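PDB 1O54: SAM-dependent O-methyltransferase from Thermotoga maritima, which probably transfers a methyl group from S-adenosyl-L-methionine to N1 of adenosine 58 in tRNA, working as a homotetramer built from two dimers. Local coordinates for residues Ile95-Ala105 against Ser123-Ala131; Leu226-Trp237 against Ala262-Arg273. All blocks are in the same frame, centred on the assembly; numbering follows the deposited sequence.

From the N terminus, interaction 1 comes first: residues 95-105 open a short excursion through strand 115-119, and residues 123-131 close it when the next helix packs back on helix 98-107. Interaction 2 follows, with no nesting or crossing. Its loop leaves strand 234-245, returns through strand 252-258 and closes when strand 263-269 pairs with residues 231-237. Both contacts belong to the class I methyltransferase fold. Although their centres lie about 20 Å apart, the two meet at M264 and F266, whose side chains reach I104 and F103, so helix 98-107 packs against both helix 125-134 and strand 263-269 of the sheet.

Interaction 1 (Ile95-Ala105 against Ser123-Ala131); sequences IVYPKDSSFIA and SGAMCAVLA
M126 lays its thioether over S101, with SD 3.4 Å from S101 CB and the terminal methyl carried on toward I104. Its CG stands anti to the backbone N (chi1 171°), and a bend at the next torsion, chi2 69°, turns the sulfur toward helix 98-105. The M126 and I104 side chains cross obliquely, with CE of M126 meeting the CG2 branch of I104 at 3.6 Å. One turn further along, V129 presents two branches to the same helix: its CG2 lies 3.6 Å from S101 OG, while its CG1 packs 3.8 Å from A105 CB. The small side chains of S101 and A105 thus receive larger ones from helix 125-131. The two helix axes approach to 9.6 Å and cross at -37°, and the contact is largely buried.

This is helix packing inside a Rossmann-like class I methyltransferase domain. Helix 125-131 follows strand 115-119 and the glycine-rich turn, where a GxGxxA-type pattern ends at A125, consistent with the S-adenosyl-L-methionine-binding loop of this superfamily. Before the helix, S123 OG accepts the backbone N-H of A125 at 3.3 Å, an ST turn, and I95 CG2 packs beside that oxygen. G124, the N-cap residue, has a positive phi; a side chain at these backbone angles would press on the carbonyl oxygen of S123.

At the loop end of the contact, V96 CB sits 4.2 Å from M126 CB, and the V96 side chain also touches D188, a predicted cofactor-binding residue. Deeper along the helices, L130 CD2 approaches A105 CB. M106 of the second subunit packs on both S101 and V129, bringing the dimer interface up to this helix pair.

Interaction 2 (Leu226-Trp237 against Ala262-Arg273); sequences LQELPFIRIEVW and AYMIFATKVCRR
F231 holds CG anti to its carbonyl carbon (chi1 -82°), bringing ring atom CD2 to 3.7 Å from A267 CB; I232 instead sets CG1 between N and the carbonyl carbon (chi1 65°), so CD1 meets V270 CG1. These residues belong to an antiparallel ladder with a beta bulge at R233-I234, in the C-terminal part of the class I methyltransferase sheet. Before the bulge, I232 and T268 exchange two backbone hydrogen bonds; beyond it, E235 pairs likewise with F266, and W237 with M264. L226 CD2 sits above one face of the F231 ring, toward its rim, and W200 meets the ring edge-to-face. An alanine at F231 would probably open a gap beside A267 and leave L226 and W200 without their aromatic partner.

On the sheet face that carries I232, E235, W237 and F266, W237 NE1 donates to E235 OE1 in the indole plane at 2.8 Å, while W237 CD1 touches F266 CE1. At the bulge, one water links R233 O to T268 OG1; the R233 guanidinium forms salt bridges with E35 and D84 of the second subunit. Near the chain end, R273 NH1 reaches L229 O at 3.2 Å, from above the carbonyl plane, opposite F231 N.

Interaction 1 (Ile95-Ala105 against Ser123-Ala131)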
loop_
_atom_site.group_PDB
_atom_site.type_symbol
_atom_site.label_atom_id
_atom_site.label_comp_id
_atom_site.label_asym_id
_atom_site.label_seq_id
_atom_site.Cartn_x
_atom_site.Cartn_y
_atom_site.Cartn_z
ATOM N N ILE A 95 -1.129 -1.866 22.168
ATOM C CA ILE A 95 -0.056 -2.835 21.962
ATOM C C ILE A 95 0.758 -2.471 20.748
ATOM O O ILE A 95 0.297 -1.712 19.897
ATOM C CB ILE A 95 -0.618 -4.255 21.774
ATOM C CG1 ILE A 95 -1.531 -4.337 20.554
ATOM C CG2 ILE A 95 -1.406 -4.683 23.014
ATOM C CD1 ILE A 95 -1.775 -5.747 20.051
ATOM N N VAL A 96 1.957 -3.041 20.676
ATOM C CA VAL A 96 2.666 -3.164 19.404
ATOM C C VAL A 96 2.117 -4.418 18.722
ATOM O O VAL A 96 2.165 -5.521 19.310
ATOM C CB VAL A 96 4.188 -3.299 19.579
ATOM C CG1 VAL A 96 4.862 -3.418 18.219
ATOM C CG2 VAL A 96 4.761 -2.099 20.336
ATOM N N TYR A 97 1.576 -4.267 17.516
ATOM C CA TYR A 97 0.911 -5.386 16.849
ATOM C C TYR A 97 1.959 -6.338 16.307
ATOM O O TYR A 97 3.064 -5.900 15.960
ATOM C CB TYR A 97 -0.018 -4.902 15.725
ATOM C CG TYR A 97 -1.276 -4.280 16.304
ATOM C CD1 TYR A 97 -1.278 -2.972 16.744
ATOM C CD2 TYR A 97 -2.457 -5.023 16.428
ATOM C CE1 TYR A 97 -2.425 -2.396 17.306
ATOM C CE2 TYR A 97 -3.609 -4.452 16.987
ATOM C CZ TYR A 97 -3.578 -3.138 17.421
ATOM O OH TYR A 97 -4.719 -2.560 17.976
ATOM N N PRO A 98 1.618 -7.624 16.239
ATOM C CA PRO A 98 2.498 -8.652 15.678
ATOM C C PRO A 98 3.152 -8.374 14.338
ATOM O O PRO A 98 4.317 -8.721 14.153
ATOM C CB PRO A 98 1.543 -9.843 15.506
ATOM C CG PRO A 98 0.626 -9.699 16.674
ATOM C CD PRO A 98 0.343 -8.205 16.741
ATOM N N LYS A 99 2.419 -7.772 13.389
ATOM C CA LYS A 99 3.033 -7.418 12.101
ATOM C C LYS A 99 4.258 -6.520 12.320
ATOM O O LYS A 99 5.236 -6.576 11.577
ATOM C CB LYS A 99 2.035 -6.703 11.168
ATOM C CG LYS A 99 1.644 -5.259 11.557
ATOM C CD LYS A 99 0.933 -4.565 10.396
ATOM C CE LYS A 99 0.832 -3.105 10.550
ATOM N NZ LYS A 99 2.031 -2.348 10.229
ATOM N N ASP A 100 4.217 -5.711 13.368
ATOM C CA ASP A 100 5.344 -4.849 13.653
ATOM C C ASP A 100 6.347 -5.561 14.582
ATOM O O ASP A 100 7.525 -5.477 14.354
ATOM C CB ASP A 100 4.890 -3.534 14.290
ATOM C CG ASP A 100 4.058 -2.659 13.348
ATOM O OD1 ASP A 100 4.238 -2.694 12.081
ATOM O OD2 ASP A 100 3.223 -1.850 13.824
ATOM N N SER A 101 5.882 -6.139 15.687
ATOM C CA SER A 101 6.797 -6.715 16.668
ATOM C C SER A 101 7.750 -7.774 16.085
ATOM O O SER A 101 8.929 -7.773 16.403
ATOM C CB SER A 101 6.033 -7.249 17.895
ATOM O OG SER A 101 5.135 -8.238 17.521
ATOM N N SER A 102 7.249 -8.648 15.212
ATOM C CA SER A 102 8.077 -9.670 14.591
ATOM C C SER A 102 9.229 -9.047 13.777
ATOM O O SER A 102 10.408 -9.443 13.875
ATOM C CB SER A 102 7.174 -10.577 13.719
ATOM O OG SER A 102 6.405 -9.854 12.745
ATOM N N PHE A 103 8.864 -8.056 12.977
ATOM C CA PHE A 103 9.813 -7.343 12.155
ATOM C C PHE A 103 10.845 -6.605 13.019
ATOM O O PHE A 103 12.068 -6.665 12.756
ATOM C CB PHE A 103 9.052 -6.391 11.249
ATOM C CG PHE A 103 9.942 -5.533 10.381
ATOM C CD1 PHE A 103 10.635 -6.069 9.300
ATOM C CD2 PHE A 103 10.039 -4.175 10.623
ATOM C CE1 PHE A 103 11.440 -5.253 8.495
ATOM C CE2 PHE A 103 10.796 -3.373 9.823
ATOM C CZ PHE A 103 11.498 -3.906 8.755
ATOM N N ILE A 104 10.355 -5.915 14.041
ATOM C CA ILE A 104 11.253 -5.159 14.911
ATOM C C ILE A 104 12.248 -6.085 15.591
ATOM O O ILE A 104 13.438 -5.793 15.632
ATOM C CB ILE A 104 10.452 -4.396 15.943
ATOM C CG1 ILE A 104 9.682 -3.253 15.260
ATOM C CG2 ILE A 104 11.358 -3.912 17.041
ATOM C CD1 ILE A 104 8.626 -2.692 16.119
ATOM N N ALA A 105 11.790 -7.239 16.070
ATOM C CA ALA A 105 12.689 -8.183 16.756
ATOM C C ALA A 105 13.780 -8.722 15.779
ATOM O O ALA A 105 14.944 -8.873 16.154
ATOM C CB ALA A 105 11.898 -9.305 17.405
ATOM N N SER A 123 1.090 -4.216 28.326
ATOM C CA SER A 123 0.568 -5.571 28.474
ATOM C C SER A 123 1.640 -6.663 28.354
ATOM O O SER A 123 1.404 -7.814 28.674
ATOM C CB SER A 123 -0.463 -5.820 27.377
ATOM O OG SER A 123 0.221 -6.035 26.137
ATOM N N GLY A 124 2.831 -6.298 27.883
ATOM C CA GLY A 124 3.888 -7.266 27.678
ATOM C C GLY A 124 3.900 -7.911 26.317
ATOM O O GLY A 124 4.678 -8.858 26.102
ATOM N N ALA A 125 3.084 -7.408 25.372
ATOM C CA ALA A 125 2.988 -8.065 24.055
ATOM C C ALA A 125 4.333 -8.046 23.314
ATOM O O ALA A 125 4.847 -9.096 22.872
ATOM C CB ALA A 125 1.890 -7.434 23.205
ATOM N N MET A 126 4.947 -6.878 23.179
ATOM C CA MET A 126 6.258 -6.789 22.530
ATOM C C MET A 126 7.324 -7.495 23.385
ATOM O O MET A 126 8.232 -8.139 22.872
ATOM C CB MET A 126 6.647 -5.353 22.308
ATOM C CG MET A 126 8.030 -5.120 21.855
ATOM S SD MET A 126 8.148 -5.758 20.129
ATOM C CE MET A 126 9.777 -5.687 19.775
ATOM N N CYS A 127 7.210 -7.294 24.693
ATOM C CA CYS A 127 8.081 -7.965 25.681
ATOM C C CYS A 127 8.150 -9.477 25.443
ATOM O O CYS A 127 9.239 -10.084 25.391
ATOM C CB CYS A 127 7.664 -7.643 27.100
ATOM S SG CYS A 127 9.013 -8.073 28.227
ATOM N N ALA A 128 6.988 -10.069 25.214
ATOM C CA ALA A 128 6.919 -11.496 24.925
ATOM C C ALA A 128 7.670 -11.904 23.682
ATOM O O ALA A 128 8.327 -12.960 23.663
ATOM C CB ALA A 128 5.444 -11.914 24.820
ATOM N N VAL A 129 7.552 -11.110 22.621
ATOM C CA VAL A 129 8.250 -11.404 21.386
ATOM C C VAL A 129 9.776 -11.389 21.618
ATOM O O VAL A 129 10.535 -12.273 21.148
ATOM C CB VAL A 129 7.856 -10.392 20.273
ATOM C CG1 VAL A 129 8.706 -10.557 19.049
ATOM C CG2 VAL A 129 6.380 -10.580 19.951
ATOM N N LEU A 130 10.238 -10.367 22.333
ATOM C CA LEU A 130 11.651 -10.236 22.654
ATOM C C LEU A 130 12.096 -11.417 23.527
ATOM O O LEU A 130 13.192 -11.940 23.329
ATOM C CB LEU A 130 11.889 -8.893 23.381
ATOM C CG LEU A 130 11.605 -7.636 22.520
ATOM C CD1 LEU A 130 11.669 -6.367 23.391
ATOM C CD2 LEU A 130 12.545 -7.527 21.320
ATOM N N ALA A 131 11.271 -11.776 24.508
ATOM C CA ALA A 131 11.586 -12.908 25.426
ATOM C C ALA A 131 11.762 -14.212 24.638
ATOM O O ALA A 131 12.680 -14.976 24.904
ATOM C CB ALA A 131 10.512 -13.078 26.463
#

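Interaction 2 (Leu226-Trp237 against Ala262-Arg273)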
loop_
_atom_site.group_PDB
_atom_site.type_symbol
_atom_site.label_atom_id
_atom_site.label_comp_id
_atom_site.label_asym_id
_atom_site.label_seq_id
_atom_site.Cartn_x
_atom_site.Cartn_y
_atom_site.Cartn_z
ATOM N N LEU A 226 18.067 11.555 17.456
ATOM C CA LEU A 226 19.011 10.524 17.027
ATOM C C LEU A 226 20.229 11.118 16.303
ATOM O O LEU A 226 21.375 10.674 16.498
ATOM C CB LEU A 226 18.318 9.483 16.113
ATOM C CG LEU A 226 17.360 8.526 16.824
ATOM C CD1 LEU A 226 16.545 7.775 15.811
ATOM C CD2 LEU A 226 18.082 7.502 17.705
ATOM N N GLN A 227 19.968 12.117 15.471
ATOM C CA GLN A 227 20.997 12.718 14.652
ATOM C C GLN A 227 21.946 13.577 15.471
ATOM O O GLN A 227 23.024 13.910 15.003
ATOM C CB GLN A 227 20.373 13.428 13.433
ATOM C CG GLN A 227 19.888 12.312 12.478
ATOM C CD GLN A 227 19.079 12.746 11.296
ATOM O OE1 GLN A 227 18.821 13.928 11.124
ATOM N NE2 GLN A 227 18.664 11.758 10.465
ATOM N N GLU A 228 21.573 13.915 16.697
ATOM C CA GLU A 228 22.467 14.646 17.593
ATOM C C GLU A 228 23.493 13.725 18.270
ATOM O O GLU A 228 24.477 14.221 18.808
ATOM C CB GLU A 228 21.657 15.381 18.654
ATOM C CG GLU A 228 20.841 16.509 18.044
ATOM C CD GLU A 228 19.816 17.118 18.988
ATOM O OE1 GLU A 228 19.755 16.740 20.180
ATOM O OE2 GLU A 228 19.070 18.006 18.506
ATOM N N LEU A 229 23.246 12.410 18.257
ATOM C CA LEU A 229 24.048 11.425 18.997
ATOM C C LEU A 229 24.804 10.486 18.042
ATOM O O LEU A 229 24.542 10.495 16.828
ATOM C CB LEU A 229 23.138 10.605 19.902
ATOM C CG LEU A 229 22.633 11.270 21.179
ATOM C CD1 LEU A 229 21.476 10.481 21.683
ATOM C CD2 LEU A 229 23.726 11.302 22.195
ATOM N N PRO A 230 25.780 9.718 18.551
ATOM C CA PRO A 230 26.515 8.777 17.703
ATOM C C PRO A 230 25.699 7.507 17.342
ATOM O O PRO A 230 25.865 6.432 17.935
ATOM C CB PRO A 230 27.776 8.475 18.525
ATOM C CG PRO A 230 27.832 9.522 19.557
ATOM C CD PRO A 230 26.379 9.769 19.890
ATOM N N PHE A 231 24.876 7.698 16.324
ATOM C CA PHE A 231 24.015 6.664 15.740
ATOM C C PHE A 231 24.202 6.710 14.232
ATOM O O PHE A 231 24.294 7.823 13.623
ATOM C CB PHE A 231 22.564 6.957 16.042
ATOM C CG PHE A 231 22.093 6.515 17.418
ATOM C CD1 PHE A 231 21.702 7.459 18.377
ATOM C CD2 PHE A 231 22.025 5.171 17.739
ATOM C CE1 PHE A 231 21.240 7.047 19.618
ATOM C CE2 PHE A 231 21.560 4.765 18.978
ATOM C CZ PHE A 231 21.150 5.702 19.905
ATOM N N ILE A 232 24.268 5.530 13.617
ATOM C CA ILE A 232 24.341 5.411 12.162
ATOM C C ILE A 232 23.263 4.449 11.699
ATOM O O ILE A 232 22.531 3.861 12.540
ATOM C CB ILE A 232 25.764 4.964 11.711
ATOM C CG1 ILE A 232 26.054 3.551 12.229
ATOM C CG2 ILE A 232 26.815 5.991 12.189
ATOM C CD1 ILE A 232 27.255 2.922 11.544
ATOM N N ARG A 233 23.175 4.252 10.361
ATOM C CA ARG A 233 22.205 3.313 9.773
ATOM C C ARG A 233 20.801 3.631 10.315
ATOM O O ARG A 233 20.028 2.741 10.679
ATOM C CB ARG A 233 22.609 1.855 10.035
ATOM C CG ARG A 233 23.959 1.463 9.433
ATOM C CD ARG A 233 24.294 -0.010 9.672
ATOM N NE ARG A 233 23.740 -0.861 8.632
ATOM C CZ ARG A 233 23.694 -2.183 8.667
ATOM N NH1 ARG A 233 24.159 -2.859 9.696
ATOM N NH2 ARG A 233 23.189 -2.837 7.652
ATOM N N ILE A 234 20.449 4.911 10.316
ATOM C CA ILE A 234 19.105 5.306 10.795
ATOM C C ILE A 234 18.126 5.049 9.668
ATOM O O ILE A 234 18.313 5.529 8.511
ATOM C CB ILE A 234 19.071 6.801 11.225
ATOM C CG1 ILE A 234 20.002 7.028 12.401
ATOM C CG2 ILE A 234 17.646 7.207 11.632
ATOM C CD1 ILE A 234 20.325 8.445 12.653
ATOM N N GLU A 235 17.073 4.316 9.992
ATOM C CA GLU A 235 16.015 3.978 9.036
ATOM C C GLU A 235 14.632 4.140 9.648
ATOM O O GLU A 235 14.458 4.005 10.845
ATOM C CB GLU A 235 16.147 2.553 8.583
ATOM C CG GLU A 235 17.484 2.226 7.908
ATOM C CD GLU A 235 17.509 0.891 7.179
ATOM O OE1 GLU A 235 16.578 0.052 7.318
ATOM O OE2 GLU A 235 18.539 0.656 6.486
ATOM N N VAL A 236 13.670 4.462 8.793
ATOM C CA VAL A 236 12.278 4.607 9.204
ATOM C C VAL A 236 11.421 3.757 8.251
ATOM O O VAL A 236 11.516 3.919 7.028
ATOM C CB VAL A 236 11.833 6.087 9.127
ATOM C CG1 VAL A 236 10.353 6.229 9.443
ATOM C CG2 VAL A 236 12.671 6.984 9.996
ATOM N N TRP A 237 10.593 2.892 8.817
ATOM C CA TRP A 237 9.771 1.941 8.062
ATOM C C TRP A 237 8.307 2.025 8.491
ATOM O O TRP A 237 7.992 2.260 9.667
ATOM C CB TRP A 237 10.275 0.505 8.287
ATOM C CG TRP A 237 11.545 0.238 7.610
ATOM C CD1 TRP A 237 12.822 0.353 8.128
ATOM C CD2 TRP A 237 11.706 -0.207 6.259
ATOM N NE1 TRP A 237 13.753 0.024 7.158
ATOM C CE2 TRP A 237 13.091 -0.332 6.015
ATOM C CE3 TRP A 237 10.818 -0.512 5.224
ATOM C CZ2 TRP A 237 13.604 -0.759 4.775
ATOM C CZ3 TRP A 237 11.323 -0.954 4.004
ATOM C CH2 TRP A 237 12.694 -1.040 3.779
ATOM N N ALA A 262 2.020 1.935 13.403
ATOM C CA ALA A 262 3.147 2.718 13.897
ATOM C C ALA A 262 4.255 2.910 12.851
ATOM O O ALA A 262 4.506 2.032 12.036
ATOM C CB ALA A 262 3.742 2.028 15.147
ATOM N N TYR A 263 4.930 4.057 12.914
ATOM C CA TYR A 263 6.187 4.286 12.205
ATOM C C TYR A 263 7.264 3.648 13.067
ATOM O O TYR A 263 7.266 3.842 14.270
ATOM C CB TYR A 263 6.461 5.768 12.029
ATOM C CG TYR A 263 5.382 6.437 11.193
ATOM C CD1 TYR A 263 4.345 7.131 11.774
ATOM C CD2 TYR A 263 5.378 6.287 9.807
ATOM C CE1 TYR A 263 3.359 7.724 10.996
ATOM C CE2 TYR A 263 4.374 6.869 9.018
ATOM C CZ TYR A 263 3.388 7.587 9.622
ATOM O OH TYR A 263 2.379 8.200 8.889
ATOM N N MET A 264 8.127 2.854 12.453
ATOM C CA MET A 264 9.209 2.193 13.151
ATOM C C MET A 264 10.533 2.849 12.807
ATOM O O MET A 264 10.857 2.984 11.616
ATOM C CB MET A 264 9.261 0.743 12.728
ATOM C CG MET A 264 7.982 0.011 13.046
ATOM S SD MET A 264 7.867 -1.668 12.385
ATOM C CE MET A 264 7.469 -1.347 10.624
ATOM N N ILE A 265 11.309 3.205 13.821
ATOM C CA ILE A 265 12.582 3.875 13.614
ATOM C C ILE A 265 13.685 3.034 14.190
ATOM O O ILE A 265 13.561 2.581 15.323
ATOM C CB ILE A 265 12.585 5.257 14.297
ATOM C CG1 ILE A 265 11.394 6.138 13.827
ATOM C CG2 ILE A 265 13.894 5.970 14.036
ATOM C CD1 ILE A 265 11.193 7.376 14.661
ATOM N N PHE A 266 14.756 2.842 13.417
ATOM C CA PHE A 266 15.889 2.020 13.838
ATOM C C PHE A 266 17.169 2.815 13.733
ATOM O O PHE A 266 17.289 3.694 12.887
ATOM C CB PHE A 266 15.976 0.832 12.873
ATOM C CG PHE A 266 14.733 -0.029 12.853
ATOM C CD1 PHE A 266 13.720 0.245 11.957
ATOM C CD2 PHE A 266 14.570 -1.066 13.720
ATOM C CE1 PHE A 266 12.534 -0.531 11.938
ATOM C CE2 PHE A 266 13.405 -1.854 13.695
ATOM C CZ PHE A 266 12.394 -1.557 12.807
ATOM N N ALA A 267 18.155 2.475 14.559
ATOM C CA ALA A 267 19.470 3.081 14.518
ATOM C C ALA A 267 20.472 2.121 15.177
ATOM O O ALA A 267 20.092 1.245 15.954
ATOM C CB ALA A 267 19.445 4.394 15.220
ATOM N N THR A 268 21.742 2.283 14.818
ATOM C CA THR A 268 22.838 1.493 15.366
ATOM C C THR A 268 23.788 2.398 16.111
ATOM O O THR A 268 24.236 3.385 15.537
ATOM C CB THR A 268 23.555 0.805 14.196
ATOM O OG1 THR A 268 22.652 -0.137 13.570
ATOM C CG2 THR A 268 24.754 0.005 14.683
ATOM N N LYS A 269 24.096 2.049 17.354
ATOM C CA LYS A 269 25.026 2.805 18.170
ATOM C C LYS A 269 26.454 2.624 17.719
ATOM O O LYS A 269 26.931 1.498 17.527
ATOM C CB LYS A 269 24.918 2.379 19.629
ATOM C CG LYS A 269 25.800 3.220 20.605
ATOM C CD LYS A 269 26.410 2.419 21.596
ATOM C CE LYS A 269 27.470 3.103 22.416
ATOM N NZ LYS A 269 27.018 3.208 23.812
ATOM N N VAL A 270 27.161 3.739 17.615
ATOM C CA VAL A 270 28.613 3.730 17.475
ATOM C C VAL A 270 29.223 4.516 18.632
ATOM O O VAL A 270 28.521 5.247 19.342
ATOM C CB VAL A 270 29.046 4.268 16.129
ATOM C CG1 VAL A 270 28.545 3.324 15.029
ATOM C CG2 VAL A 270 28.563 5.728 15.903
ATOM N N CYS A 271 30.520 4.355 18.841
ATOM C CA CYS A 271 31.158 4.943 20.018
ATOM C C CYS A 271 31.296 6.457 19.919
ATOM O O CYS A 271 31.162 7.153 20.919
ATOM C CB CYS A 271 32.521 4.296 20.269
ATOM S SG CYS A 271 32.286 2.547 20.680
ATOM N N ARG A 272 31.542 6.964 18.722
ATOM C CA ARG A 272 31.751 8.402 18.570
ATOM C C ARG A 272 31.603 8.812 17.127
ATOM O O ARG A 272 31.672 7.991 16.218
ATOM C CB ARG A 272 33.115 8.830 19.138
ATOM C CG ARG A 272 34.258 7.912 18.775
ATOM C CD ARG A 272 35.608 8.283 19.388
ATOM N NE ARG A 272 36.685 7.719 18.580
ATOM C CZ ARG A 272 37.993 7.866 18.828
ATOM N NH1 ARG A 272 38.423 8.573 19.871
ATOM N NH2 ARG A 272 38.875 7.304 18.006
ATOM N N ARG A 273 31.404 10.106 16.941
ATOM C CA ARG A 273 31.140 10.677 15.629
ATOM C C ARG A 273 32.469 10.871 14.897
ATOM O O ARG A 273 32.550 10.694 13.684
ATOM C CB ARG A 273 30.397 12.020 15.761
ATOM C CG ARG A 273 29.509 12.147 17.022
ATOM C CD ARG A 273 28.076 12.576 16.786
ATOM N NE ARG A 273 27.936 13.538 15.689
ATOM C CZ ARG A 273 26.850 13.660 14.918
ATOM N NH1 ARG A 273 25.783 12.876 15.100
ATOM N NH2 ARG A 273 26.839 14.568 13.941
HETATM O O HOH W 1 20.337 0.581 12.380
HETATM O O HOH W 2 23.834 -2.446 12.580
#